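Local coordinates for beta-mannosidase (Trichoderma harzianum, PDB 4CVU), which probably cleaves beta-linked mannose from the non-reducing ends of glycans and oligosaccharides, as a fungal beta-mannosidase of glycoside hydrolase family 2, at residues H58-A63 with W87-K92; G487-N492 with A592-F597; S770-D775 with V905-E910. All coordinates share one frame; numbering follows the deposited sequence.

Contact 1 of 3, residues H58-A63 with W87-K92. With CD (cadmium ion), chain M.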
loop_
_atom_site.group_PDB
_atom_site.type_symbol
_atom_site.label_atom_id
_atom_site.label_comp_id
_atom_site.label_asym_id
_atom_site.label_seq_id
_atom_site.Cartn_x
_atom_site.Cartn_y
_atom_site.Cartn_z
ATOM N N HIS A 58 -5.005 1.835 -19.922
ATOM C CA HIS A 58 -4.675 1.675 -18.479
ATOM C C HIS A 58 -3.180 1.858 -18.231
ATOM O O HIS A 58 -2.773 2.543 -17.270
ATOM C CB HIS A 58 -5.088 0.325 -17.943
ATOM C CG HIS A 58 -6.555 0.116 -17.936
ATOM N ND1 HIS A 58 -7.271 -0.130 -19.084
ATOM C CD2 HIS A 58 -7.442 0.103 -16.919
ATOM C CE1 HIS A 58 -8.547 -0.262 -18.771
ATOM N NE2 HIS A 58 -8.672 -0.125 -17.461
ATOM N N LEU A 59 -2.356 1.277 -19.088
ATOM C CA LEU A 59 -0.910 1.336 -18.859
ATOM C C LEU A 59 -0.367 2.761 -19.087
ATOM O O LEU A 59 0.497 3.198 -18.353
ATOM C CB LEU A 59 -0.134 0.301 -19.699
ATOM C CG LEU A 59 -0.604 -1.160 -19.539
ATOM C CD1 LEU A 59 0.174 -2.037 -20.515
ATOM C CD2 LEU A 59 -0.504 -1.644 -18.089
ATOM N N ASP A 60 -0.875 3.472 -20.086
ATOM C CA ASP A 60 -0.355 4.827 -20.382
ATOM C C ASP A 60 -0.852 5.845 -19.345
ATOM O O ASP A 60 -0.105 6.767 -18.954
ATOM C CB ASP A 60 -0.712 5.242 -21.809
ATOM C CG ASP A 60 -0.033 4.373 -22.865
ATOM O OD1 ASP A 60 0.998 3.744 -22.579
ATOM O OD2 ASP A 60 -0.548 4.302 -23.989
ATOM N N LEU A 61 -2.099 5.662 -18.875
ATOM C CA LEU A 61 -2.652 6.396 -17.736
ATOM C C LEU A 61 -1.872 6.183 -16.422
ATOM O O LEU A 61 -1.632 7.136 -15.687
ATOM C CB LEU A 61 -4.123 6.002 -17.503
ATOM C CG LEU A 61 -5.135 6.476 -18.566
ATOM C CD1 LEU A 61 -6.472 5.768 -18.405
ATOM C CD2 LEU A 61 -5.319 7.974 -18.541
ATOM N N HIS A 62 -1.505 4.941 -16.121
ATOM C CA HIS A 62 -0.696 4.643 -14.952
ATOM C C HIS A 62 0.683 5.273 -15.088
ATOM O O HIS A 62 1.154 5.892 -14.156
ATOM C CB HIS A 62 -0.558 3.155 -14.737
ATOM C CG HIS A 62 0.332 2.801 -13.598
ATOM N ND1 HIS A 62 0.084 3.233 -12.328
ATOM C CD2 HIS A 62 1.445 2.033 -13.520
ATOM C CE1 HIS A 62 0.990 2.756 -11.507
ATOM N NE2 HIS A 62 1.845 2.063 -12.216
ATOM N N ALA A 63 1.311 5.130 -16.250
ATOM C CA ALA A 63 2.652 5.720 -16.489
ATOM C C ALA A 63 2.681 7.227 -16.237
ATOM O O ALA A 63 3.651 7.738 -15.681
ATOM C CB ALA A 63 3.129 5.414 -17.916
ATOM N N TRP A 87 -10.948 5.666 -25.987
ATOM C CA TRP A 87 -9.591 6.192 -25.893
ATOM C C TRP A 87 -8.998 6.269 -27.277
ATOM O O TRP A 87 -9.046 5.324 -28.023
ATOM C CB TRP A 87 -8.709 5.297 -24.974
ATOM C CG TRP A 87 -9.224 5.359 -23.599
ATOM C CD1 TRP A 87 -10.207 4.567 -23.067
ATOM C CD2 TRP A 87 -8.901 6.334 -22.611
ATOM N NE1 TRP A 87 -10.487 4.971 -21.791
ATOM C CE2 TRP A 87 -9.701 6.058 -21.484
ATOM C CE3 TRP A 87 -7.999 7.406 -22.563
ATOM C CZ2 TRP A 87 -9.628 6.812 -20.299
ATOM C CZ3 TRP A 87 -7.903 8.143 -21.394
ATOM C CH2 TRP A 87 -8.717 7.841 -20.269
ATOM N N THR A 88 -8.390 7.391 -27.607
ATOM C CA THR A 88 -7.844 7.565 -28.925
ATOM C C THR A 88 -6.342 7.732 -28.851
ATOM O O THR A 88 -5.835 8.603 -28.095
ATOM C CB THR A 88 -8.519 8.764 -29.653
ATOM O OG1 THR A 88 -9.907 8.467 -29.868
ATOM C CG2 THR A 88 -7.844 9.065 -30.974
ATOM N N TYR A 89 -5.649 6.902 -29.633
ATOM C CA TYR A 89 -4.186 6.977 -29.826
ATOM C C TYR A 89 -3.893 7.815 -31.077
ATOM O O TYR A 89 -4.292 7.445 -32.182
ATOM C CB TYR A 89 -3.605 5.562 -29.977
ATOM C CG TYR A 89 -3.384 4.860 -28.636
ATOM C CD1 TYR A 89 -4.456 4.420 -27.869
ATOM C CD2 TYR A 89 -2.099 4.646 -28.152
ATOM C CE1 TYR A 89 -4.249 3.809 -26.644
ATOM C CE2 TYR A 89 -1.881 4.015 -26.954
ATOM C CZ TYR A 89 -2.950 3.600 -26.185
ATOM O OH TYR A 89 -2.700 2.994 -24.947
ATOM N N THR A 90 -3.202 8.940 -30.913
ATOM C CA THR A 90 -2.938 9.856 -32.035
ATOM C C THR A 90 -1.452 10.101 -32.175
ATOM O O THR A 90 -0.802 10.454 -31.194
ATOM C CB THR A 90 -3.618 11.210 -31.783
ATOM O OG1 THR A 90 -5.016 10.983 -31.620
ATOM C CG2 THR A 90 -3.373 12.190 -32.945
ATOM N N SER A 91 -0.932 9.946 -33.397
ATOM C CA SER A 91 0.475 10.270 -33.685
ATOM C C SER A 91 0.696 11.738 -33.954
ATOM O O SER A 91 -0.235 12.472 -34.269
ATOM C CB SER A 91 1.002 9.493 -34.903
ATOM O OG SER A 91 0.634 10.114 -36.127
ATOM N N LYS A 92 1.952 12.152 -33.846
ATOM C CA LYS A 92 2.388 13.403 -34.408
ATOM C C LYS A 92 2.450 13.179 -35.923
ATOM O O LYS A 92 2.511 12.027 -36.379
ATOM C CB LYS A 92 3.769 13.789 -33.894
ATOM C CG LYS A 92 3.841 14.003 -32.402
ATOM C CD LYS A 92 2.957 15.154 -31.956
ATOM C CE LYS A 92 3.479 15.769 -30.670
ATOM N NZ LYS A 92 2.576 16.856 -30.215
HETATM CD CD CD M . 3.782 1.064 -11.528
HETATM O O HOH W 1 4.837 2.955 -11.736
HETATM O O HOH W 2 4.882 0.239 -13.671
HETATM O O HOH W 3 2.779 -0.849 -11.170
#

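Contact 2 of 3, residues G487-N492 with A592-F597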
loop_
_atom_site.group_PDB
_atom_site.type_symbol
_atom_site.label_atom_id
_atom_site.label_comp_id
_atom_site.label_asym_id
_atom_site.label_seq_id
_atom_site.Cartn_x
_atom_site.Cartn_y
_atom_site.Cartn_z
ATOM N N GLY A 487 -12.407 -24.762 -28.107
ATOM C CA GLY A 487 -12.787 -23.895 -26.995
ATOM C C GLY A 487 -13.033 -24.615 -25.697
ATOM O O GLY A 487 -13.093 -25.858 -25.635
ATOM N N ASN A 488 -13.201 -23.833 -24.656
ATOM C CA ASN A 488 -13.248 -24.364 -23.307
ATOM C C ASN A 488 -14.667 -24.656 -22.847
ATOM O O ASN A 488 -15.526 -23.831 -22.906
ATOM C CB ASN A 488 -12.498 -23.388 -22.387
ATOM C CG ASN A 488 -12.709 -23.671 -20.923
ATOM O OD1 ASN A 488 -12.312 -24.707 -20.431
ATOM N ND2 ASN A 488 -13.386 -22.765 -20.230
ATOM N N GLU A 489 -14.862 -25.876 -22.350
ATOM C CA GLU A 489 -16.101 -26.328 -21.674
ATOM C C GLU A 489 -17.456 -26.300 -22.417
ATOM O O GLU A 489 -18.434 -25.796 -21.889
ATOM C CB GLU A 489 -16.247 -25.612 -20.328
ATOM C CG GLU A 489 -15.760 -26.467 -19.157
ATOM C CD GLU A 489 -15.010 -25.676 -18.104
ATOM O OE1 GLU A 489 -15.210 -24.433 -18.035
ATOM O OE2 GLU A 489 -14.229 -26.320 -17.321
ATOM N N PHE A 490 -17.507 -26.857 -23.619
ATOM C CA PHE A 490 -18.701 -26.883 -24.374
ATOM C C PHE A 490 -19.515 -28.141 -24.079
ATOM O O PHE A 490 -20.494 -28.062 -23.427
ATOM C CB PHE A 490 -18.359 -26.801 -25.855
ATOM C CG PHE A 490 -18.099 -25.419 -26.296
ATOM C CD1 PHE A 490 -16.901 -24.812 -26.028
ATOM C CD2 PHE A 490 -19.089 -24.687 -26.873
ATOM C CE1 PHE A 490 -16.699 -23.505 -26.384
ATOM C CE2 PHE A 490 -18.903 -23.376 -27.243
ATOM C CZ PHE A 490 -17.693 -22.781 -27.004
ATOM N N GLU A 491 -19.048 -29.287 -24.526
ATOM C CA GLU A 491 -19.824 -30.516 -24.469
ATOM C C GLU A 491 -19.984 -31.095 -23.057
ATOM O O GLU A 491 -20.909 -31.890 -22.779
ATOM C CB GLU A 491 -19.169 -31.562 -25.368
ATOM C CG GLU A 491 -19.428 -31.370 -26.890
ATOM C CD GLU A 491 -18.774 -32.456 -27.752
ATOM O OE1 GLU A 491 -18.861 -33.634 -27.362
ATOM O OE2 GLU A 491 -18.180 -32.148 -28.813
ATOM N N ASN A 492 -19.040 -30.765 -22.179
ATOM C CA ASN A 492 -19.092 -31.262 -20.803
ATOM C C ASN A 492 -19.845 -30.340 -19.835
ATOM O O ASN A 492 -20.195 -30.776 -18.722
ATOM C CB ASN A 492 -17.689 -31.563 -20.297
ATOM C CG ASN A 492 -16.872 -30.316 -20.047
ATOM O OD1 ASN A 492 -16.855 -29.396 -20.843
ATOM N ND2 ASN A 492 -16.149 -30.302 -18.927
ATOM N N ALA A 592 -6.368 -36.201 -17.231
ATOM C CA ALA A 592 -6.973 -35.253 -16.330
ATOM C C ALA A 592 -6.459 -33.893 -16.768
ATOM O O ALA A 592 -5.292 -33.611 -16.580
ATOM C CB ALA A 592 -6.545 -35.556 -14.905
ATOM N N ASN A 593 -7.307 -33.106 -17.425
ATOM C CA ASN A 593 -6.883 -31.839 -18.015
ATOM C C ASN A 593 -7.100 -30.619 -17.135
ATOM O O ASN A 593 -6.585 -29.528 -17.447
ATOM C CB ASN A 593 -7.550 -31.647 -19.385
ATOM C CG ASN A 593 -8.969 -31.147 -19.300
ATOM O OD1 ASN A 593 -9.735 -31.583 -18.472
ATOM N ND2 ASN A 593 -9.342 -30.248 -20.212
ATOM N N GLU A 594 -7.876 -30.825 -16.062
ATOM C CA GLU A 594 -8.278 -29.789 -15.078
ATOM C C GLU A 594 -8.614 -30.377 -13.727
ATOM O O GLU A 594 -9.460 -31.285 -13.613
ATOM C CB GLU A 594 -9.561 -29.061 -15.507
ATOM C CG GLU A 594 -9.478 -28.173 -16.700
ATOM C CD GLU A 594 -10.654 -27.207 -16.842
ATOM O OE1 GLU A 594 -11.207 -26.770 -15.817
ATOM O OE2 GLU A 594 -10.986 -26.782 -18.000
ATOM N N PHE A 595 -8.014 -29.815 -12.686
ATOM C CA PHE A 595 -8.406 -30.144 -11.302
ATOM C C PHE A 595 -7.778 -29.188 -10.316
ATOM O O PHE A 595 -6.643 -28.721 -10.520
ATOM C CB PHE A 595 -8.066 -31.593 -10.937
ATOM C CG PHE A 595 -6.614 -31.947 -11.130
ATOM C CD1 PHE A 595 -6.125 -32.314 -12.396
ATOM C CD2 PHE A 595 -5.737 -31.945 -10.052
ATOM C CE1 PHE A 595 -4.785 -32.652 -12.564
ATOM C CE2 PHE A 595 -4.394 -32.275 -10.219
ATOM C CZ PHE A 595 -3.927 -32.646 -11.466
ATOM N N GLY A 596 -8.523 -28.855 -9.264
ATOM C CA GLY A 596 -7.975 -27.951 -8.222
ATOM C C GLY A 596 -8.888 -27.495 -7.106
ATOM O O GLY A 596 -10.037 -27.954 -6.977
ATOM N N PHE A 597 -8.307 -26.656 -6.242
ATOM C CA PHE A 597 -8.917 -26.060 -5.049
ATOM C C PHE A 597 -8.152 -24.722 -4.912
ATOM O O PHE A 597 -6.978 -24.731 -5.225
ATOM C CB PHE A 597 -8.607 -26.908 -3.851
ATOM C CG PHE A 597 -9.567 -26.743 -2.702
ATOM C CD1 PHE A 597 -9.375 -25.812 -1.742
ATOM C CD2 PHE A 597 -10.700 -27.573 -2.617
ATOM C CE1 PHE A 597 -10.263 -25.659 -0.695
ATOM C CE2 PHE A 597 -11.568 -27.453 -1.588
ATOM C CZ PHE A 597 -11.377 -26.510 -0.613
HETATM O O HOH W 4 -12.634 -24.509 -16.115
#

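Contact 3 of 3, residues S770-D775 with V905-E910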
loop_
_atom_site.group_PDB
_atom_site.type_symbol
_atom_site.label_atom_id
_atom_site.label_comp_id
_atom_site.label_asym_id
_atom_site.label_seq_id
_atom_site.Cartn_x
_atom_site.Cartn_y
_atom_site.Cartn_z
ATOM N N SER A 770 13.121 -47.611 0.585
ATOM C CA SER A 770 13.315 -47.777 2.020
ATOM C C SER A 770 12.100 -47.220 2.745
ATOM O O SER A 770 11.574 -46.188 2.366
ATOM C CB SER A 770 14.612 -47.118 2.502
ATOM O OG SER A 770 14.647 -45.746 2.175
ATOM N N LEU A 771 11.651 -47.942 3.769
ATOM C CA LEU A 771 10.428 -47.641 4.504
ATOM C C LEU A 771 10.749 -47.612 5.995
ATOM O O LEU A 771 10.851 -48.674 6.631
ATOM C CB LEU A 771 9.383 -48.711 4.219
ATOM C CG LEU A 771 9.041 -48.873 2.728
ATOM C CD1 LEU A 771 8.223 -50.128 2.482
ATOM C CD2 LEU A 771 8.312 -47.643 2.211
ATOM N N THR A 772 10.911 -46.402 6.535
ATOM C CA THR A 772 11.379 -46.200 7.894
ATOM C C THR A 772 10.328 -45.556 8.794
ATOM O O THR A 772 10.025 -44.380 8.636
ATOM C CB THR A 772 12.625 -45.289 7.911
ATOM O OG1 THR A 772 13.600 -45.805 7.007
ATOM C CG2 THR A 772 13.230 -45.191 9.334
ATOM N N TRP A 773 9.828 -46.315 9.770
ATOM C CA TRP A 773 8.856 -45.811 10.731
ATOM C C TRP A 773 9.568 -45.242 11.973
ATOM O O TRP A 773 10.305 -45.966 12.662
ATOM C CB TRP A 773 7.906 -46.916 11.171
ATOM C CG TRP A 773 6.848 -47.303 10.202
ATOM C CD1 TRP A 773 6.865 -48.365 9.336
ATOM C CD2 TRP A 773 5.574 -46.668 10.026
ATOM N NE1 TRP A 773 5.696 -48.413 8.621
ATOM C CE2 TRP A 773 4.880 -47.392 9.037
ATOM C CE3 TRP A 773 4.954 -45.560 10.611
ATOM C CZ2 TRP A 773 3.583 -47.026 8.603
ATOM C CZ3 TRP A 773 3.669 -45.194 10.172
ATOM C CH2 TRP A 773 3.002 -45.940 9.191
ATOM N N VAL A 774 9.344 -43.952 12.250
ATOM C CA VAL A 774 9.836 -43.318 13.470
ATOM C C VAL A 774 8.689 -42.621 14.196
ATOM O O VAL A 774 7.648 -42.372 13.600
ATOM C CB VAL A 774 10.957 -42.316 13.167
ATOM C CG1 VAL A 774 12.105 -43.018 12.458
ATOM C CG2 VAL A 774 10.445 -41.162 12.336
ATOM N N ASP A 775 8.879 -42.309 15.477
ATOM C CA ASP A 775 7.962 -41.404 16.195
ATOM C C ASP A 775 8.388 -39.959 15.898
ATOM O O ASP A 775 9.397 -39.745 15.235
ATOM C CB ASP A 775 7.924 -41.715 17.716
ATOM C CG ASP A 775 9.263 -41.480 18.431
ATOM O OD1 ASP A 775 10.121 -40.728 17.931
ATOM O OD2 ASP A 775 9.463 -42.062 19.538
ATOM N N VAL A 905 9.861 -33.510 4.911
ATOM C CA VAL A 905 10.067 -34.086 6.212
ATOM C C VAL A 905 11.538 -34.154 6.513
ATOM O O VAL A 905 12.318 -34.506 5.682
ATOM C CB VAL A 905 9.435 -35.507 6.324
ATOM C CG1 VAL A 905 9.799 -36.172 7.631
ATOM C CG2 VAL A 905 7.926 -35.420 6.191
ATOM N N LEU A 906 11.896 -33.820 7.736
ATOM C CA LEU A 906 13.274 -33.823 8.143
ATOM C C LEU A 906 13.388 -34.508 9.494
ATOM O O LEU A 906 12.637 -34.183 10.383
ATOM C CB LEU A 906 13.712 -32.394 8.275
ATOM C CG LEU A 906 15.161 -32.044 8.146
ATOM C CD1 LEU A 906 15.730 -32.428 6.817
ATOM C CD2 LEU A 906 15.276 -30.565 8.414
ATOM N N ARG A 907 14.341 -35.431 9.642
ATOM C CA ARG A 907 14.560 -36.146 10.910
ATOM C C ARG A 907 15.836 -35.640 11.525
ATOM O O ARG A 907 16.694 -35.237 10.831
ATOM C CB ARG A 907 14.731 -37.638 10.716
ATOM C CG ARG A 907 13.989 -38.259 9.573
ATOM C CD ARG A 907 13.907 -39.738 9.807
ATOM N NE ARG A 907 14.359 -40.497 8.670
ATOM C CZ ARG A 907 15.049 -41.626 8.755
ATOM N NH1 ARG A 907 15.405 -42.140 9.930
ATOM N NH2 ARG A 907 15.412 -42.216 7.644
ATOM N N PRO A 908 15.953 -35.697 12.840
ATOM C CA PRO A 908 17.058 -35.029 13.482
ATOM C C PRO A 908 18.369 -35.693 13.157
ATOM O O PRO A 908 18.400 -36.894 12.903
ATOM C CB PRO A 908 16.717 -35.116 14.960
ATOM C CG PRO A 908 15.818 -36.284 15.082
ATOM C CD PRO A 908 15.059 -36.348 13.809
ATOM N N GLY A 909 19.427 -34.887 13.116
ATOM C CA GLY A 909 20.748 -35.365 12.740
ATOM C C GLY A 909 20.946 -35.393 11.236
ATOM O O GLY A 909 22.039 -35.091 10.764
ATOM N N GLU A 910 19.897 -35.773 10.493
ATOM C CA GLU A 910 19.894 -35.709 9.038
ATOM C C GLU A 910 20.117 -34.268 8.642
ATOM O O GLU A 910 19.393 -33.365 9.065
ATOM C CB GLU A 910 18.557 -36.205 8.451
ATOM C CG GLU A 910 18.362 -35.956 6.940
ATOM C CD GLU A 910 16.910 -36.052 6.447
ATOM O OE1 GLU A 910 15.974 -36.227 7.259
ATOM O OE2 GLU A 910 16.691 -35.938 5.217
#

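Contact 1 of 3, residues H58-A63 with W87-K92
The hydroxyl of Y89 donates a hydrogen bond to D60, Y89 OH to D60 OD2 2.7 Å, the one hydrogen bond between helix 57-63 and strand 87-91 here. The phenol comes in from above the carboxylate plane, 45° out of it, and carboxylate and ring planes are 57° apart. With its CG turned away from the carbonyl carbon (chi1 -81°), Y89 carries the ring across from strand to helix. D60 has further partners: OD1 is hydrogen-bonded to the hydroxyl of S55, and OD2 takes a weak bond from the backbone N of K52. Together these three bonds would limit the rotation of the buried carboxylate.

The apolar part of the contact is L61 against W87. Both methyls bear on the far corner of the indole, L61 CD1 lying 3.6 Å from W87 CH2 and L61 CD2 3.8 Å from W87 CH2. L61 CD1 also makes an off-centre CH-pi contact, 4.0 Å from the centroid of the six-membered ring of W87. The indole NE1 bonds to I82 O, and the I82 side chain touches L61.

On the same helix H62 NE2 binds a cadmium ion at 2.3 Å, a site completed by waters and E613 of the second subunit.

D60, W87 and Y89 all touch V40 on the adjacent strand 38-41. The arrangement is a short helix packed on an antiparallel sheet of the jelly-roll, galactose-binding-like domain of family 2 glycosidases.

Contact 2 of 3, residues G487-N492 with A592-F597
The backbones of E489 and E594 keep 10.8 Å between their CA atoms, so the gap from the loop ahead of helix 490-501 to strand 592-595 is spanned by side chains and a water. Those of E489 and E594 bring their carboxylates together at an angle, planes 56° apart, with E489 OE2 just 3.3 Å from E594 OE2. A water donates to both carboxylates, 2.7 Å from E489 OE2 and 2.7 Å from E594 OE1. E489, the N-cap residue, reaches this point through a chain bent at chi2 (141°), away from the staggered positions.

N488 lies beside the pair. Its OD1 comes within 3.5 Å of E594 OE2, amide and carboxylate nearly coplanar (24°); no hydrogen bond joins them, and R420 serves both, hydrogen-bonding to N488 OD1 through NH2 and forming a salt bridge to E594 OE2 through NH1. The N488 ND2 is held by S450 and makes a weak bond, 3.3 Å long, to E489 OE1, while Y573 adds its hydroxyl at E594 OE1. Putting alanine in place of E594 would probably leave R420 without its salt-bridge mate and the water with E489 as its one remaining carboxylate here.

An Asn-Glu pair facing a second glutamate is consistent with the acid/base (E489) and nucleophile (E594) of family 2 retaining glycosidases. N488 and E489 follow strand 481-485 and precede helix 490-501; E594 rides on strand 592-595, which pairs in parallel with strand 570-572, while F595 beside it packs on strand 702-705 and helix 664-692.

Contact 3 of 3, residues S770-D775 with V905-E910
The backbone N of R907 donates an almost straight hydrogen bond (174°) to E910 OE1 at 3.0 Å, meeting the oxygen nearly along its C-O direction. The glutamate side chain thereby folds back over the type II beta turn from R907 to E910, whose own closing bond, E910 N to R907 O, is weak. P908 and G909 form the corner, and the positive phi of G909 suits its place there. The turn places R907 at the edge of its domain, and the side chain then bends at chi3 (-128°) and brings its guanidinium to strand 765-774.

There it meets methyls. T772 lays CG2 over one face of the guanidinium, 3.8 Å from R907 NH1 and 4.0 Å from R907 CZ, the two side chains crossing at about a right angle. The methyl is in position because it stands anti to the T772 backbone N; the hydroxyl OG1 of T772 stays 4.1 Å from R907 NH2, too long for a hydrogen bond. V774, two residues on along the same side of the strand, adds a looser touch, V774 CG1 to R907 NH1 at 4.2 Å. No hydrogen bond joins the segments. A bound cadmium ion lies about 4 Å from the R907 side chain.

L771 and W773 turn the other way, onto L822 of strand 821-830, and L906 packs on V877 and A879. Each segment thus has one side in the core of its own beta sandwich, and R907 reaches between them: an interface between two consecutive immunoglobulin-like domains, made by a turn of one resting on a strand of the other.

Overall arrangement
Contacts 1, 2 and 3 follow one another along the chain and share no elements. Contact 2 is the most central, its centre about 13 Å from the middle of the chain, while contacts 1 and 3 lie on opposite sides of it with centres about 60 Å apart. Chemistry follows place. Contact 1, buried within the N-terminal jelly-roll, combines one short hydrogen bond with leucine on indole, close to a metal site shared with the second subunit. Contact 2 gathers acidic groups around a water and an arginine, consistent with a glycosidase active site. Contact 3, partly buried between two C-terminal domains, relies on methyls against a guanidinium, with its hydrogen bonds confined to the turn.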